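Local coordinates for uncharacterized conserved protein (Geobacillus kaustophilus, PDB 2R5X) that is of unknown function but belongs to the YugN-like family and folds as a small antiparallel sheet packed against two helices, at residues V15-L20 against R69-K74; T8-Q13 against Q111-L116; Y54-G59 against T77-K82; R19-M24 against V40-K45. The protein carries 1 engineered substitution. One frame throughout, in Å; residues are numbered along the deposited sequence. Where two conformers were deposited one is given.

Contact 1. Residues V15-L20 against R69-K74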
loop_
_atom_site.group_PDB
_atom_site.type_symbol
_atom_site.label_atom_id
_atom_site.label_comp_id
_atom_site.label_asym_id
_atom_site.label_seq_id
_atom_site.Cartn_x
_atom_site.Cartn_y
_atom_site.Cartn_z
ATOM N N VAL A 15 -1.751 -12.190 4.783
ATOM C CA VAL A 15 -2.637 -12.468 3.651
ATOM C C VAL A 15 -1.869 -13.127 2.495
ATOM O O VAL A 15 -0.688 -12.844 2.287
ATOM C CB VAL A 15 -3.409 -11.163 3.197
ATOM C CG1 VAL A 15 -2.442 -10.053 2.762
ATOM C CG2 VAL A 15 -4.447 -11.452 2.109
ATOM N N GLU A 16 -2.536 -14.026 1.772
ATOM C CA GLU A 16 -1.977 -14.619 0.560
ATOM C C GLU A 16 -1.827 -13.558 -0.533
ATOM O O GLU A 16 -2.716 -12.724 -0.709
ATOM C CB GLU A 16 -2.846 -15.781 0.070
ATOM C CG GLU A 16 -2.183 -16.632 -1.017
ATOM C CD GLU A 16 -2.965 -17.883 -1.366
ATOM O OE1 GLU A 16 -3.661 -18.418 -0.479
ATOM O OE2 GLU A 16 -2.872 -18.335 -2.530
ATOM N N LEU A 17 -0.699 -13.607 -1.248
ATOM C CA LEU A 17 -0.320 -12.592 -2.240
ATOM C C LEU A 17 -1.332 -12.406 -3.378
ATOM O O LEU A 17 -1.646 -11.270 -3.745
ATOM C CB LEU A 17 1.083 -12.878 -2.800
ATOM C CG LEU A 17 1.675 -11.971 -3.895
ATOM C CD1 LEU A 17 1.722 -10.514 -3.466
ATOM C CD2 LEU A 17 3.059 -12.436 -4.284
ATOM N N SER A 18 -1.838 -13.512 -3.923
ATOM C CA SER A 18 -2.834 -13.467 -5.000
ATOM C C SER A 18 -4.095 -12.715 -4.568
ATOM O O SER A 18 -4.676 -11.954 -5.346
ATOM C CB SER A 18 -3.195 -14.881 -5.450
ATOM O OG SER A 18 -3.694 -15.639 -4.363
ATOM N N ARG A 19 -4.491 -12.922 -3.318
ATOM C CA ARG A 19 -5.644 -12.248 -2.740
ATOM C C ARG A 19 -5.348 -10.772 -2.474
ATOM O O ARG A 19 -6.223 -9.920 -2.652
ATOM C CB ARG A 19 -6.090 -12.959 -1.463
ATOM C CG ARG A 19 -6.365 -14.447 -1.664
ATOM C CD ARG A 19 -7.145 -15.044 -0.509
ATOM N NE ARG A 19 -7.352 -16.479 -0.693
ATOM C CZ ARG A 19 -8.178 -17.226 0.035
ATOM N NH1 ARG A 19 -8.897 -16.687 1.012
ATOM N NH2 ARG A 19 -8.287 -18.523 -0.219
ATOM N N LEU A 20 -4.112 -10.477 -2.072
ATOM C CA LEU A 20 -3.665 -9.096 -1.875
ATOM C C LEU A 20 -3.645 -8.328 -3.199
ATOM O O LEU A 20 -4.190 -7.219 -3.280
ATOM C CB LEU A 20 -2.287 -9.046 -1.191
ATOM C CG LEU A 20 -1.722 -7.644 -0.896
ATOM C CD1 LEU A 20 -2.652 -6.849 0.021
ATOM C CD2 LEU A 20 -0.328 -7.741 -0.298
ATOM N N ARG A 69 2.753 -17.332 -6.863
ATOM C CA ARG A 69 1.313 -17.105 -6.715
ATOM C C ARG A 69 0.908 -17.260 -5.247
ATOM O O ARG A 69 0.230 -16.392 -4.686
ATOM C CB ARG A 69 0.531 -18.084 -7.595
ATOM C CG ARG A 69 -0.964 -17.825 -7.661
ATOM C CD ARG A 69 -1.721 -19.099 -8.006
ATOM N NE ARG A 69 -3.169 -18.903 -7.971
ATOM C CZ ARG A 69 -3.925 -19.023 -6.880
ATOM N NH1 ARG A 69 -3.382 -19.337 -5.710
ATOM N NH2 ARG A 69 -5.233 -18.824 -6.962
ATOM N N TYR A 70 1.333 -18.365 -4.633
ATOM C CA TYR A 70 1.230 -18.502 -3.187
ATOM C C TYR A 70 2.466 -17.954 -2.484
ATOM O O TYR A 70 3.559 -18.527 -2.557
ATOM C CB TYR A 70 0.961 -19.945 -2.734
ATOM C CG TYR A 70 1.071 -20.096 -1.224
ATOM C CD1 TYR A 70 0.154 -19.470 -0.372
ATOM C CD2 TYR A 70 2.103 -20.839 -0.646
ATOM C CE1 TYR A 70 0.256 -19.586 1.010
ATOM C CE2 TYR A 70 2.213 -20.960 0.739
ATOM C CZ TYR A 70 1.285 -20.332 1.557
ATOM O OH TYR A 70 1.384 -20.449 2.924
ATOM N N ALA A 71 2.267 -16.830 -1.810
ATOM C CA ALA A 71 3.213 -16.304 -0.843
ATOM C C ALA A 71 2.364 -15.727 0.271
ATOM O O ALA A 71 1.268 -15.233 0.016
ATOM C CB ALA A 71 4.081 -15.234 -1.464
ATOM N N LEU A 72 2.834 -15.824 1.508
ATOM C CA LEU A 72 2.125 -15.194 2.612
ATOM C C LEU A 72 2.777 -13.845 2.894
ATOM O O LEU A 72 3.988 -13.766 3.114
ATOM C CB LEU A 72 2.099 -16.090 3.856
ATOM C CG LEU A 72 1.069 -15.753 4.943
ATOM C CD1 LEU A 72 -0.359 -16.012 4.467
ATOM C CD2 LEU A 72 1.353 -16.539 6.216
ATOM N N ILE A 73 1.965 -12.791 2.864
ATOM C CA ILE A 73 2.453 -11.418 2.978
ATOM C C ILE A 73 2.084 -10.803 4.332
ATOM O O ILE A 73 0.920 -10.803 4.735
ATOM C CB ILE A 73 1.945 -10.530 1.787
ATOM C CG1 ILE A 73 2.297 -11.158 0.424
ATOM C CG2 ILE A 73 2.469 -9.085 1.875
ATOM C CD1 ILE A 73 3.799 -11.438 0.179
ATOM N N LYS A 74 3.088 -10.305 5.044
ATOM C CA LYS A 74 2.848 -9.513 6.246
ATOM C C LYS A 74 3.039 -8.026 5.896
ATOM O O LYS A 74 4.137 -7.602 5.532
ATOM C CB LYS A 74 3.770 -9.971 7.390
ATOM C CG LYS A 74 3.449 -9.402 8.779
ATOM C CD LYS A 74 4.033 -8.002 8.983
ATOM C CE LYS A 74 3.768 -7.441 10.356
ATOM N NZ LYS A 74 4.022 -5.975 10.369
#
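Glu16 and Arg69 meet through two extended side chains: in Glu16 CG stands opposite the backbone N (chi1 -168°) and in Arg69 the chain runs straight from CG to NE, so that carboxylate and guanidinium converge outside the backbone pairing. The salt bridge is long, with Glu16 OE2 3.4 Å from Arg69 NH1, and the two planes are turned 67° apart, so this is not a coplanar bidentate pairing. Ser18 OG lies over one face of the same guanidinium. Beside it, the Glu16 carboxylate comes to the edge of the Tyr70 ring, the two planes at a right angle, with Glu16 CD 3.6 Å from Tyr70 CD1. A glutamine here would probably cost Arg69 its charged mate. Both Arg69 and Tyr70 are poorly ordered, in keeping with an exposed margin.

The inner side is apolar. Leu17 CB rests 4.0 Å from Ala71 CB and also meets Ile73 CG1, while Leu20 CD2 reaches Ile73 CG2 at 3.8 Å; small Ala71 and branched Ile73 suit these close neighbours. Val15 N bonds to Ile73 O (3.0 Å), Ile73 N returns the bond to Val15 O (2.7 Å), and Leu17 N, already in the helix, still reaches Ala71 O at 2.8 Å. Antiparallel pairing thus runs directly into the first turn of a helix whose N-cap position is Glu16, a strand-to-helix junction where short strand 14-16 pairs with strand 71-84.

Contact 2. Residues T8-Q13 against Q111-L116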
loop_
_atom_site.group_PDB
_atom_site.type_symbol
_atom_site.label_atom_id
_atom_site.label_comp_id
_atom_site.label_asym_id
_atom_site.label_seq_id
_atom_site.Cartn_x
_atom_site.Cartn_y
_atom_site.Cartn_z
ATOM N N THR A 8 -4.067 1.738 11.188
ATOM C CA THR A 8 -4.951 1.243 10.129
ATOM C C THR A 8 -5.379 -0.203 10.410
ATOM O O THR A 8 -6.373 -0.683 9.868
ATOM C CB THR A 8 -4.263 1.268 8.748
ATOM O OG1 THR A 8 -3.130 0.386 8.770
ATOM C CG2 THR A 8 -3.824 2.698 8.364
ATOM N N GLY A 9 -4.599 -0.896 11.236
ATOM C CA GLY A 9 -4.821 -2.310 11.529
ATOM C C GLY A 9 -4.135 -3.279 10.575
ATOM O O GLY A 9 -4.205 -4.497 10.770
ATOM N N LEU A 10 -3.469 -2.743 9.551
ATOM C CA LEU A 10 -2.926 -3.564 8.458
ATOM C C LEU A 10 -1.760 -4.449 8.880
ATOM O O LEU A 10 -1.598 -5.560 8.369
ATOM C CB LEU A 10 -2.540 -2.694 7.250
ATOM C CG LEU A 10 -3.711 -2.012 6.521
ATOM C CD1 LEU A 10 -3.238 -1.217 5.313
ATOM C CD2 LEU A 10 -4.742 -3.030 6.103
ATOM N N GLU A 11 -0.973 -3.966 9.838
ATOM C CA GLU A 11 0.234 -4.666 10.285
ATOM C C GLU A 11 -0.069 -5.867 11.191
ATOM O O GLU A 11 0.850 -6.577 11.604
ATOM C CB GLU A 11 1.178 -3.701 11.025
ATOM C CG GLU A 11 1.454 -2.360 10.334
ATOM C CD GLU A 11 0.563 -1.228 10.837
ATOM O OE1 GLU A 11 -0.646 -1.451 11.048
ATOM O OE2 GLU A 11 1.070 -0.105 11.016
ATOM N N ASN A 12 -1.349 -6.085 11.494
ATOM C CA ASN A 12 -1.771 -7.074 12.497
ATOM C C ASN A 12 -2.244 -8.416 11.935
ATOM O O ASN A 12 -2.523 -9.344 12.701
ATOM C CB ASN A 12 -2.857 -6.488 13.415
ATOM C CG ASN A 12 -2.385 -5.263 14.192
ATOM O OD1 ASN A 12 -1.222 -5.169 14.595
ATOM N ND2 ASN A 12 -3.297 -4.320 14.412
ATOM N N GLN A 13 -2.347 -8.515 10.613
ATOM C CA GLN A 13 -2.736 -9.772 9.980
ATOM C C GLN A 13 -2.014 -10.016 8.652
ATOM O O GLN A 13 -1.576 -9.082 7.979
ATOM C CB GLN A 13 -4.269 -9.876 9.828
ATOM C CG GLN A 13 -4.862 -9.340 8.516
ATOM C CD GLN A 13 -4.746 -7.834 8.375
ATOM O OE1 GLN A 13 -5.358 -7.078 9.129
ATOM N NE2 GLN A 13 -3.969 -7.392 7.396
ATOM N N GLN A 111 -10.567 1.049 3.333
ATOM C CA GLN A 111 -11.153 0.054 2.452
ATOM C C GLN A 111 -10.189 -1.084 2.125
ATOM O O GLN A 111 -10.634 -2.192 1.863
ATOM C CB GLN A 111 -11.812 0.672 1.210
ATOM C CG GLN A 111 -10.891 1.317 0.195
ATOM C CD GLN A 111 -11.644 2.149 -0.830
ATOM O OE1 GLN A 111 -11.414 3.355 -0.965
ATOM N NE2 GLN A 111 -12.552 1.511 -1.553
ATOM N N VAL A 112 -8.883 -0.824 2.171
ATOM C CA VAL A 112 -7.898 -1.913 2.126
ATOM C C VAL A 112 -8.166 -2.859 3.304
ATOM O O VAL A 112 -8.328 -4.060 3.115
ATOM C CB VAL A 112 -6.424 -1.395 2.150
ATOM C CG1 VAL A 112 -5.451 -2.538 2.368
ATOM C CG2 VAL A 112 -6.083 -0.671 0.861
ATOM N N LYS A 113 -8.251 -2.292 4.507
ATOM C CA LYS A 113 -8.493 -3.059 5.726
ATOM C C LYS A 113 -9.821 -3.838 5.699
ATOM O O LYS A 113 -9.848 -5.015 6.061
ATOM C CB LYS A 113 -8.405 -2.143 6.954
ATOM C CG LYS A 113 -8.664 -2.818 8.301
ATOM C CD LYS A 113 -7.585 -3.821 8.670
ATOM C CE LYS A 113 -7.978 -4.587 9.925
ATOM N NZ LYS A 113 -6.865 -5.414 10.465
ATOM N N SER A 114 -10.889 -3.177 5.244
ATOM C CA SER A 114 -12.226 -3.776 5.129
ATOM C C SER A 114 -12.243 -4.967 4.176
ATOM O O SER A 114 -12.863 -5.989 4.462
ATOM C CB SER A 114 -13.243 -2.725 4.665
ATOM O OG SER A 114 -14.537 -3.284 4.495
ATOM N N GLU A 115 -11.564 -4.819 3.036
ATOM C CA GLU A 115 -11.452 -5.907 2.058
ATOM C C GLU A 115 -10.652 -7.100 2.587
ATOM O O GLU A 115 -10.972 -8.245 2.269
ATOM C CB GLU A 115 -10.858 -5.426 0.724
ATOM C CG GLU A 115 -11.768 -4.511 -0.105
ATOM C CD GLU A 115 -13.186 -5.047 -0.263
ATOM O OE1 GLU A 115 -13.371 -6.091 -0.925
ATOM O OE2 GLU A 115 -14.114 -4.412 0.277
ATOM N N LEU A 116 -9.624 -6.834 3.394
ATOM C CA LEU A 116 -8.820 -7.908 3.976
ATOM C C LEU A 116 -9.578 -8.647 5.081
ATOM O O LEU A 116 -9.424 -9.857 5.237
ATOM C CB LEU A 116 -7.471 -7.384 4.493
ATOM C CG LEU A 116 -6.435 -6.878 3.472
ATOM C CD1 LEU A 116 -5.317 -6.172 4.199
ATOM C CD2 LEU A 116 -5.864 -7.988 2.602
#
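Lys113 reaches from helix 99-117 to the loop that joins strands 3-4 and 14-16, and fixes that loop over the helix. The segment 8-13 of this loop opens with an ST turn, Thr8 OG1 accepting from Leu10 N. The lysine chain leaves with CG opposite the backbone N (chi1 179°), bends once at chi2 (67°) and then runs extended, so that the methylenes pass along the Thr8 carbonyl, CG lying 3.5 Å from Thr8 O, before the ammonium arrives between two acceptors. A long, flexible lysine suits this place because its shaft can pack while its charged end travels to the loop. Glu117 is a further, weak ion-pair partner of the ammonium.

Leu10 supplies the apolar half. Its CG lies beside the backbone N, opposite the carbonyl carbon (chi1 -67°), which turns the branched end to the helix: CD2 sits 3.7 Å from Leu116 CD1 and 3.8 Å from Val112 CG1, crossing both side chains at about a right angle. Leu75 and Pro78 of strand 71-84 also touch Leu10, placing it between helix and sheet. Gly9 has a positive phi, and a side chain there would press on Lys113 CE and on the preceding carbonyl.

Gln13 is poorly ordered, but its chain is bent at chi2 and brings NE2 against Leu116 CD1. Lys113 NZ approaches Gly9 O from above the carbonyl plane at 2.8 Å, whereas it meets Gln13 OE1 at 2.6 Å, nearly along the C=O axis.

Contact 3. Residues Y54-G59 against T77-K82. Engineered in segment 77-82: Met80 (natural residue Leu).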
loop_
_atom_site.group_PDB
_atom_site.type_symbol
_atom_site.label_atom_id
_atom_site.label_comp_id
_atom_site.label_asym_id
_atom_site.label_seq_id
_atom_site.Cartn_x
_atom_site.Cartn_y
_atom_site.Cartn_z
ATOM N N TYR A 54 2.162 9.740 -3.646
ATOM C CA TYR A 54 1.861 8.328 -3.807
ATOM C C TYR A 54 1.610 7.635 -2.470
ATOM O O TYR A 54 2.395 7.754 -1.532
ATOM C CB TYR A 54 2.923 7.601 -4.655
ATOM C CG TYR A 54 4.355 7.745 -4.175
ATOM C CD1 TYR A 54 4.926 6.792 -3.326
ATOM C CD2 TYR A 54 5.148 8.818 -4.590
ATOM C CE1 TYR A 54 6.241 6.915 -2.891
ATOM C CE2 TYR A 54 6.468 8.953 -4.157
ATOM C CZ TYR A 54 7.007 7.994 -3.315
ATOM O OH TYR A 54 8.307 8.120 -2.890
ATOM N N LEU A 55 0.484 6.935 -2.392
ATOM C CA LEU A 55 0.146 6.146 -1.219
ATOM C C LEU A 55 0.778 4.773 -1.393
ATOM O O LEU A 55 0.418 4.036 -2.303
ATOM C CB LEU A 55 -1.378 6.035 -1.070
ATOM C CG LEU A 55 -1.972 5.186 0.060
ATOM C CD1 LEU A 55 -1.437 5.605 1.434
ATOM C CD2 LEU A 55 -3.490 5.255 0.023
ATOM N N ARG A 56 1.713 4.433 -0.513
ATOM C CA ARG A 56 2.486 3.207 -0.666
ATOM C C ARG A 56 2.131 2.170 0.387
ATOM O O ARG A 56 2.256 2.427 1.585
ATOM C CB ARG A 56 3.988 3.519 -0.624
ATOM C CG ARG A 56 4.895 2.291 -0.659
ATOM C CD ARG A 56 6.307 2.642 -1.141
ATOM N NE ARG A 56 6.337 2.991 -2.563
ATOM C CZ ARG A 56 7.439 3.062 -3.307
ATOM N NH1 ARG A 56 8.628 2.798 -2.781
ATOM N NH2 ARG A 56 7.353 3.387 -4.586
ATOM N N VAL A 57 1.692 1.001 -0.076
ATOM C CA VAL A 57 1.431 -0.153 0.792
ATOM C C VAL A 57 2.464 -1.231 0.463
ATOM O O VAL A 57 2.687 -1.559 -0.698
ATOM C CB VAL A 57 -0.012 -0.685 0.634
ATOM C CG1 VAL A 57 -0.250 -1.944 1.473
ATOM C CG2 VAL A 57 -1.015 0.401 1.023
ATOM N N GLN A 58 3.099 -1.762 1.500
ATOM C CA GLN A 58 4.213 -2.667 1.331
ATOM C C GLN A 58 4.073 -3.827 2.298
ATOM O O GLN A 58 3.544 -3.671 3.403
ATOM C CB GLN A 58 5.514 -1.916 1.598
ATOM C CG GLN A 58 6.721 -2.482 0.901
ATOM C CD GLN A 58 7.923 -1.574 1.012
ATOM O OE1 GLN A 58 8.237 -1.078 2.090
ATOM N NE2 GLN A 58 8.611 -1.358 -0.106
ATOM N N GLY A 59 4.548 -4.988 1.869
ATOM C CA GLY A 59 4.578 -6.173 2.706
ATOM C C GLY A 59 5.762 -7.056 2.354
ATOM O O GLY A 59 6.265 -6.999 1.236
ATOM N N THR A 77 3.719 -0.697 7.816
ATOM C CA THR A 77 3.003 0.561 7.989
ATOM C C THR A 77 2.974 1.332 6.672
ATOM O O THR A 77 4.033 1.584 6.077
ATOM C CB THR A 77 3.640 1.395 9.118
ATOM O OG1 THR A 77 3.645 0.609 10.319
ATOM C CG2 THR A 77 2.866 2.694 9.371
ATOM N N PRO A 78 1.760 1.672 6.188
ATOM C CA PRO A 78 1.627 2.426 4.934
ATOM C C PRO A 78 2.198 3.822 5.039
ATOM O O PRO A 78 2.161 4.428 6.119
ATOM C CB PRO A 78 0.111 2.490 4.721
ATOM C CG PRO A 78 -0.436 1.369 5.541
ATOM C CD PRO A 78 0.437 1.355 6.755
ATOM N N ILE A 79 2.743 4.312 3.927
ATOM C CA ILE A 79 3.330 5.648 3.875
ATOM C C ILE A 79 2.761 6.477 2.728
ATOM O O ILE A 79 2.161 5.924 1.800
ATOM C CB ILE A 79 4.895 5.629 3.790
ATOM C CG1 ILE A 79 5.389 4.966 2.498
ATOM C CG2 ILE A 79 5.503 4.947 5.007
ATOM C CD1 ILE A 79 6.651 5.592 1.936
ATOM N N MET A 80 2.923 7.799 2.814
ATOM C CA MET A 80 2.685 8.680 1.670
ATOM C C MET A 80 3.982 9.363 1.273
ATOM O O MET A 80 4.539 10.157 2.038
ATOM C CB MET A 80 1.606 9.734 1.951
ATOM C CG MET A 80 0.884 10.207 0.687
ATOM S SD MET A 80 -0.137 11.690 0.825
ATOM C CE MET A 80 -1.004 11.489 2.345
ATOM N N GLY A 81 4.463 9.039 0.078
ATOM C CA GLY A 81 5.636 9.702 -0.483
ATOM C C GLY A 81 5.270 10.900 -1.338
ATOM O O GLY A 81 4.124 11.049 -1.769
ATOM N N LYS A 82 6.260 11.748 -1.590
ATOM C CA LYS A 82 6.067 12.981 -2.324
ATOM C C LYS A 82 7.199 13.174 -3.331
ATOM O O LYS A 82 8.376 13.110 -2.971
ATOM C CB LYS A 82 6.044 14.150 -1.345
ATOM C CG LYS A 82 5.798 15.504 -1.969
ATOM C CD LYS A 82 6.024 16.601 -0.943
ATOM C CE LYS A 82 5.202 17.825 -1.272
ATOM N NZ LYS A 82 5.376 18.892 -0.253
HETATM O O HOH W 1 4.314 1.120 3.207
#
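Tyr54 lays its ring over Gly81 on the neighbouring strand: Gly81 CA stands 3.7 Å from the centroid of the Tyr54 ring and 18° off its normal, a CH-pi contact over the face. The ring gets there because CG is tucked between the backbone N and the carbonyl carbon (chi1 54°), folding it back across the strand pair. Glycine suits the partner position, since any CB would clash with the ring. Were the ring cut back to an alanine, the Gly81 backbone is likely to lose its cover, and the Arg56 guanidinium the ring carbon CE1 that lies against one of its faces.

Arg56 and Ile79 point the same way and lie side by side, Arg56 CB being 3.7 Å from Ile79 CG1. Beyond this apolar stem the arginine bends at chi3 and carries its charge away to Asp43, on the next strand. The face bearing Leu55 and the engineered Met80 turns instead to the core, where Met80 meets Leu101 and Cys105 of helix 99-117.

Between these side chains the backbones pair as an antiparallel hairpin, with Arg56 N to Ile79 O at 2.8 Å and Tyr54 N to Gly81 O at 3.0 Å. A water lies 2.9 Å from both Arg56 O and Thr77 O, where the regular pairing is interrupted. The chemistry implies a division of labour: main-chain bonds set the register, while the tyrosine ring shields the backbone of Gly81.

Contact 4. Residues R19-M24 against V40-K45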
loop_
_atom_site.group_PDB
_atom_site.type_symbol
_atom_site.label_atom_id
_atom_site.label_comp_id
_atom_site.label_asym_id
_atom_site.label_seq_id
_atom_site.Cartn_x
_atom_site.Cartn_y
_atom_site.Cartn_z
ATOM N N ARG A 19 -4.491 -12.922 -3.318
ATOM C CA ARG A 19 -5.644 -12.248 -2.740
ATOM C C ARG A 19 -5.348 -10.772 -2.474
ATOM O O ARG A 19 -6.223 -9.920 -2.652
ATOM C CB ARG A 19 -6.090 -12.959 -1.463
ATOM C CG ARG A 19 -6.365 -14.447 -1.664
ATOM C CD ARG A 19 -7.145 -15.044 -0.509
ATOM N NE ARG A 19 -7.352 -16.479 -0.693
ATOM C CZ ARG A 19 -8.178 -17.226 0.035
ATOM N NH1 ARG A 19 -8.897 -16.687 1.012
ATOM N NH2 ARG A 19 -8.287 -18.523 -0.219
ATOM N N LEU A 20 -4.112 -10.477 -2.072
ATOM C CA LEU A 20 -3.665 -9.096 -1.875
ATOM C C LEU A 20 -3.645 -8.328 -3.199
ATOM O O LEU A 20 -4.190 -7.219 -3.280
ATOM C CB LEU A 20 -2.287 -9.046 -1.191
ATOM C CG LEU A 20 -1.722 -7.644 -0.896
ATOM C CD1 LEU A 20 -2.652 -6.849 0.021
ATOM C CD2 LEU A 20 -0.328 -7.741 -0.298
ATOM N N ASP A 21 -3.029 -8.938 -4.217
ATOM C CA ASP A 21 -2.954 -8.405 -5.580
ATOM C C ASP A 21 -4.313 -8.004 -6.164
ATOM O O ASP A 21 -4.447 -6.920 -6.740
ATOM C CB ASP A 21 -2.291 -9.420 -6.522
ATOM C CG ASP A 21 -0.777 -9.284 -6.576
ATOM O OD1 ASP A 21 -0.262 -8.154 -6.463
ATOM O OD2 ASP A 21 -0.097 -10.316 -6.756
ATOM N N ASP A 22 -5.303 -8.886 -6.013
ATOM C CA ASP A 22 -6.653 -8.617 -6.492
ATOM C C ASP A 22 -7.244 -7.388 -5.804
ATOM O O ASP A 22 -7.800 -6.510 -6.467
ATOM C CB ASP A 22 -7.550 -9.844 -6.295
ATOM C CG ASP A 22 -7.343 -10.901 -7.370
ATOM O OD1 ASP A 22 -7.203 -10.532 -8.557
ATOM O OD2 ASP A 22 -7.331 -12.105 -7.032
ATOM N N ILE A 23 -7.101 -7.332 -4.480
ATOM C CA ILE A 23 -7.606 -6.220 -3.672
ATOM C C ILE A 23 -6.966 -4.885 -4.076
ATOM O O ILE A 23 -7.675 -3.905 -4.301
ATOM C CB ILE A 23 -7.442 -6.504 -2.149
ATOM C CG1 ILE A 23 -8.462 -7.554 -1.709
ATOM C CG2 ILE A 23 -7.616 -5.224 -1.311
ATOM C CD1 ILE A 23 -8.188 -8.173 -0.367
ATOM N N MET A 24 -5.638 -4.871 -4.209
ATOM C CA MET A 24 -4.881 -3.655 -4.561
ATOM C C MET A 24 -5.236 -3.064 -5.912
ATOM O O MET A 24 -5.413 -1.844 -6.031
ATOM C CB MET A 24 -3.381 -3.935 -4.528
ATOM C CG MET A 24 -2.824 -4.257 -3.163
ATOM S SD MET A 24 -2.777 -2.863 -2.039
ATOM C CE MET A 24 -4.075 -3.393 -1.013
ATOM N N VAL A 40 6.814 -6.887 -1.449
ATOM C CA VAL A 40 5.868 -6.451 -2.481
ATOM C C VAL A 40 5.390 -5.046 -2.138
ATOM O O VAL A 40 5.126 -4.743 -0.978
ATOM C CB VAL A 40 4.661 -7.424 -2.688
ATOM C CG1 VAL A 40 5.136 -8.758 -3.246
ATOM C CG2 VAL A 40 3.845 -7.623 -1.399
ATOM N N THR A 41 5.279 -4.202 -3.159
ATOM C CA THR A 41 4.978 -2.791 -2.987
ATOM C C THR A 41 3.881 -2.369 -3.958
ATOM O O THR A 41 3.903 -2.749 -5.132
ATOM C CB THR A 41 6.238 -1.939 -3.248
ATOM O OG1 THR A 41 7.316 -2.423 -2.436
ATOM C CG2 THR A 41 5.993 -0.492 -2.916
ATOM N N TYR A 42 2.925 -1.584 -3.462
ATOM C CA TYR A 42 1.827 -1.084 -4.282
ATOM C C TYR A 42 1.688 0.411 -4.096
ATOM O O TYR A 42 1.653 0.891 -2.967
ATOM C CB TYR A 42 0.510 -1.739 -3.883
ATOM C CG TYR A 42 0.533 -3.239 -3.856
ATOM C CD1 TYR A 42 0.157 -3.980 -4.973
ATOM C CD2 TYR A 42 0.922 -3.924 -2.704
ATOM C CE1 TYR A 42 0.154 -5.369 -4.934
ATOM C CE2 TYR A 42 0.950 -5.303 -2.665
ATOM C CZ TYR A 42 0.560 -6.019 -3.778
ATOM O OH TYR A 42 0.578 -7.388 -3.723
ATOM N N ASP A 43 1.600 1.143 -5.201
ATOM C CA ASP A 43 1.474 2.599 -5.144
ATOM C C ASP A 43 0.158 3.043 -5.748
ATOM O O ASP A 43 -0.246 2.537 -6.792
ATOM C CB ASP A 43 2.600 3.280 -5.925
ATOM C CG ASP A 43 3.907 3.321 -5.171
ATOM O OD1 ASP A 43 3.951 2.901 -3.997
ATOM O OD2 ASP A 43 4.903 3.784 -5.769
ATOM N N ARG A 44 -0.506 3.987 -5.090
ATOM C CA ARG A 44 -1.613 4.703 -5.713
ATOM C C ARG A 44 -1.218 6.160 -5.828
ATOM O O ARG A 44 -0.932 6.821 -4.825
ATOM C CB ARG A 44 -2.913 4.558 -4.930
ATOM C CG ARG A 44 -4.087 5.189 -5.653
ATOM C CD ARG A 44 -5.366 5.049 -4.881
ATOM N NE ARG A 44 -6.381 5.955 -5.408
ATOM C CZ ARG A 44 -7.690 5.754 -5.319
ATOM N NH1 ARG A 44 -8.161 4.667 -4.729
ATOM N NH2 ARG A 44 -8.531 6.643 -5.826
ATOM N N LYS A 45 -1.194 6.646 -7.062
ATOM C CA LYS A 45 -0.671 7.971 -7.366
ATOM C C LYS A 45 -1.760 9.026 -7.366
ATOM O O LYS A 45 -2.859 8.814 -7.886
ATOM C CB LYS A 45 0.043 7.967 -8.720
ATOM C CG LYS A 45 1.311 7.135 -8.758
ATOM C CD LYS A 45 1.703 6.812 -10.198
ATOM C CE LYS A 45 3.080 6.159 -10.285
ATOM N NZ LYS A 45 3.178 4.841 -9.580
#
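The hydrophobic core between helix 17-26 and the sheet is built here round Tyr42, whose ring projects from strand 40-45 to the helix. Met24 lies across it. Its CG stands 3.5 Å from the centroid of the Tyr42 ring and only 10° off the normal, a CH-pi contact centred on the face, and SD follows at 4.2 Å from the same centroid, over the same face. Two bends, at chi2 and chi3, curl the methionine over the ring; an unbranched, flexible thioether suits a flat surface of this kind. A tyrosine fits both demands of its own place, an apolar face for Met24 and a polar end for Asp21.

This Met-aromatic contact joins an alpha helix to a strand running almost the same way: the short axes diverge by just 8° and lie 10.4 Å apart, a spacing filled by the side chains. Leu20 closes in obliquely, its CD2 3.6 Å from Tyr42 CE2 and also 4.3 Å from Val40 CG2, so one leucine branch touches two residues of the strand.

At the far end of the ring, the phenol donates a hydrogen bond to Asp21, with Tyr42 OH 3.0 Å from Asp21 OD1. The carboxylate crosses the ring at a steep angle, its plane turned 74° from that of the ring, and the hydroxyl meets OD1 from above the carboxylate plane. The other oxygen, Asp21 OD2, forms a salt bridge with Arg31 of strand 30-32.

Overall arrangement
Contacts 1 and 4 start from the same helix, sharing Leu20, and their centres lie about 11 Å apart; Leu17 CD1 reaches Tyr42 OH at 3.3 Å, joining the strand-helix junction to the core. Contacts 3 and 4, also about 11 Å between centres, lie on neighbouring strands tied by the salt bridge of Arg56 NH2 to Asp43 OD2 at 2.7 Å. Contact 2 touches its neighbours with both segments: from the helix Val112 CG1 meets Met24 CE of contact 4 at 3.7 Å, and from the loop Leu10 CD1 meets Pro78 CG of contact 3 at 3.8 Å. Contacts 1 and 3 both use strand 71-84, about 18 Å apart between centres.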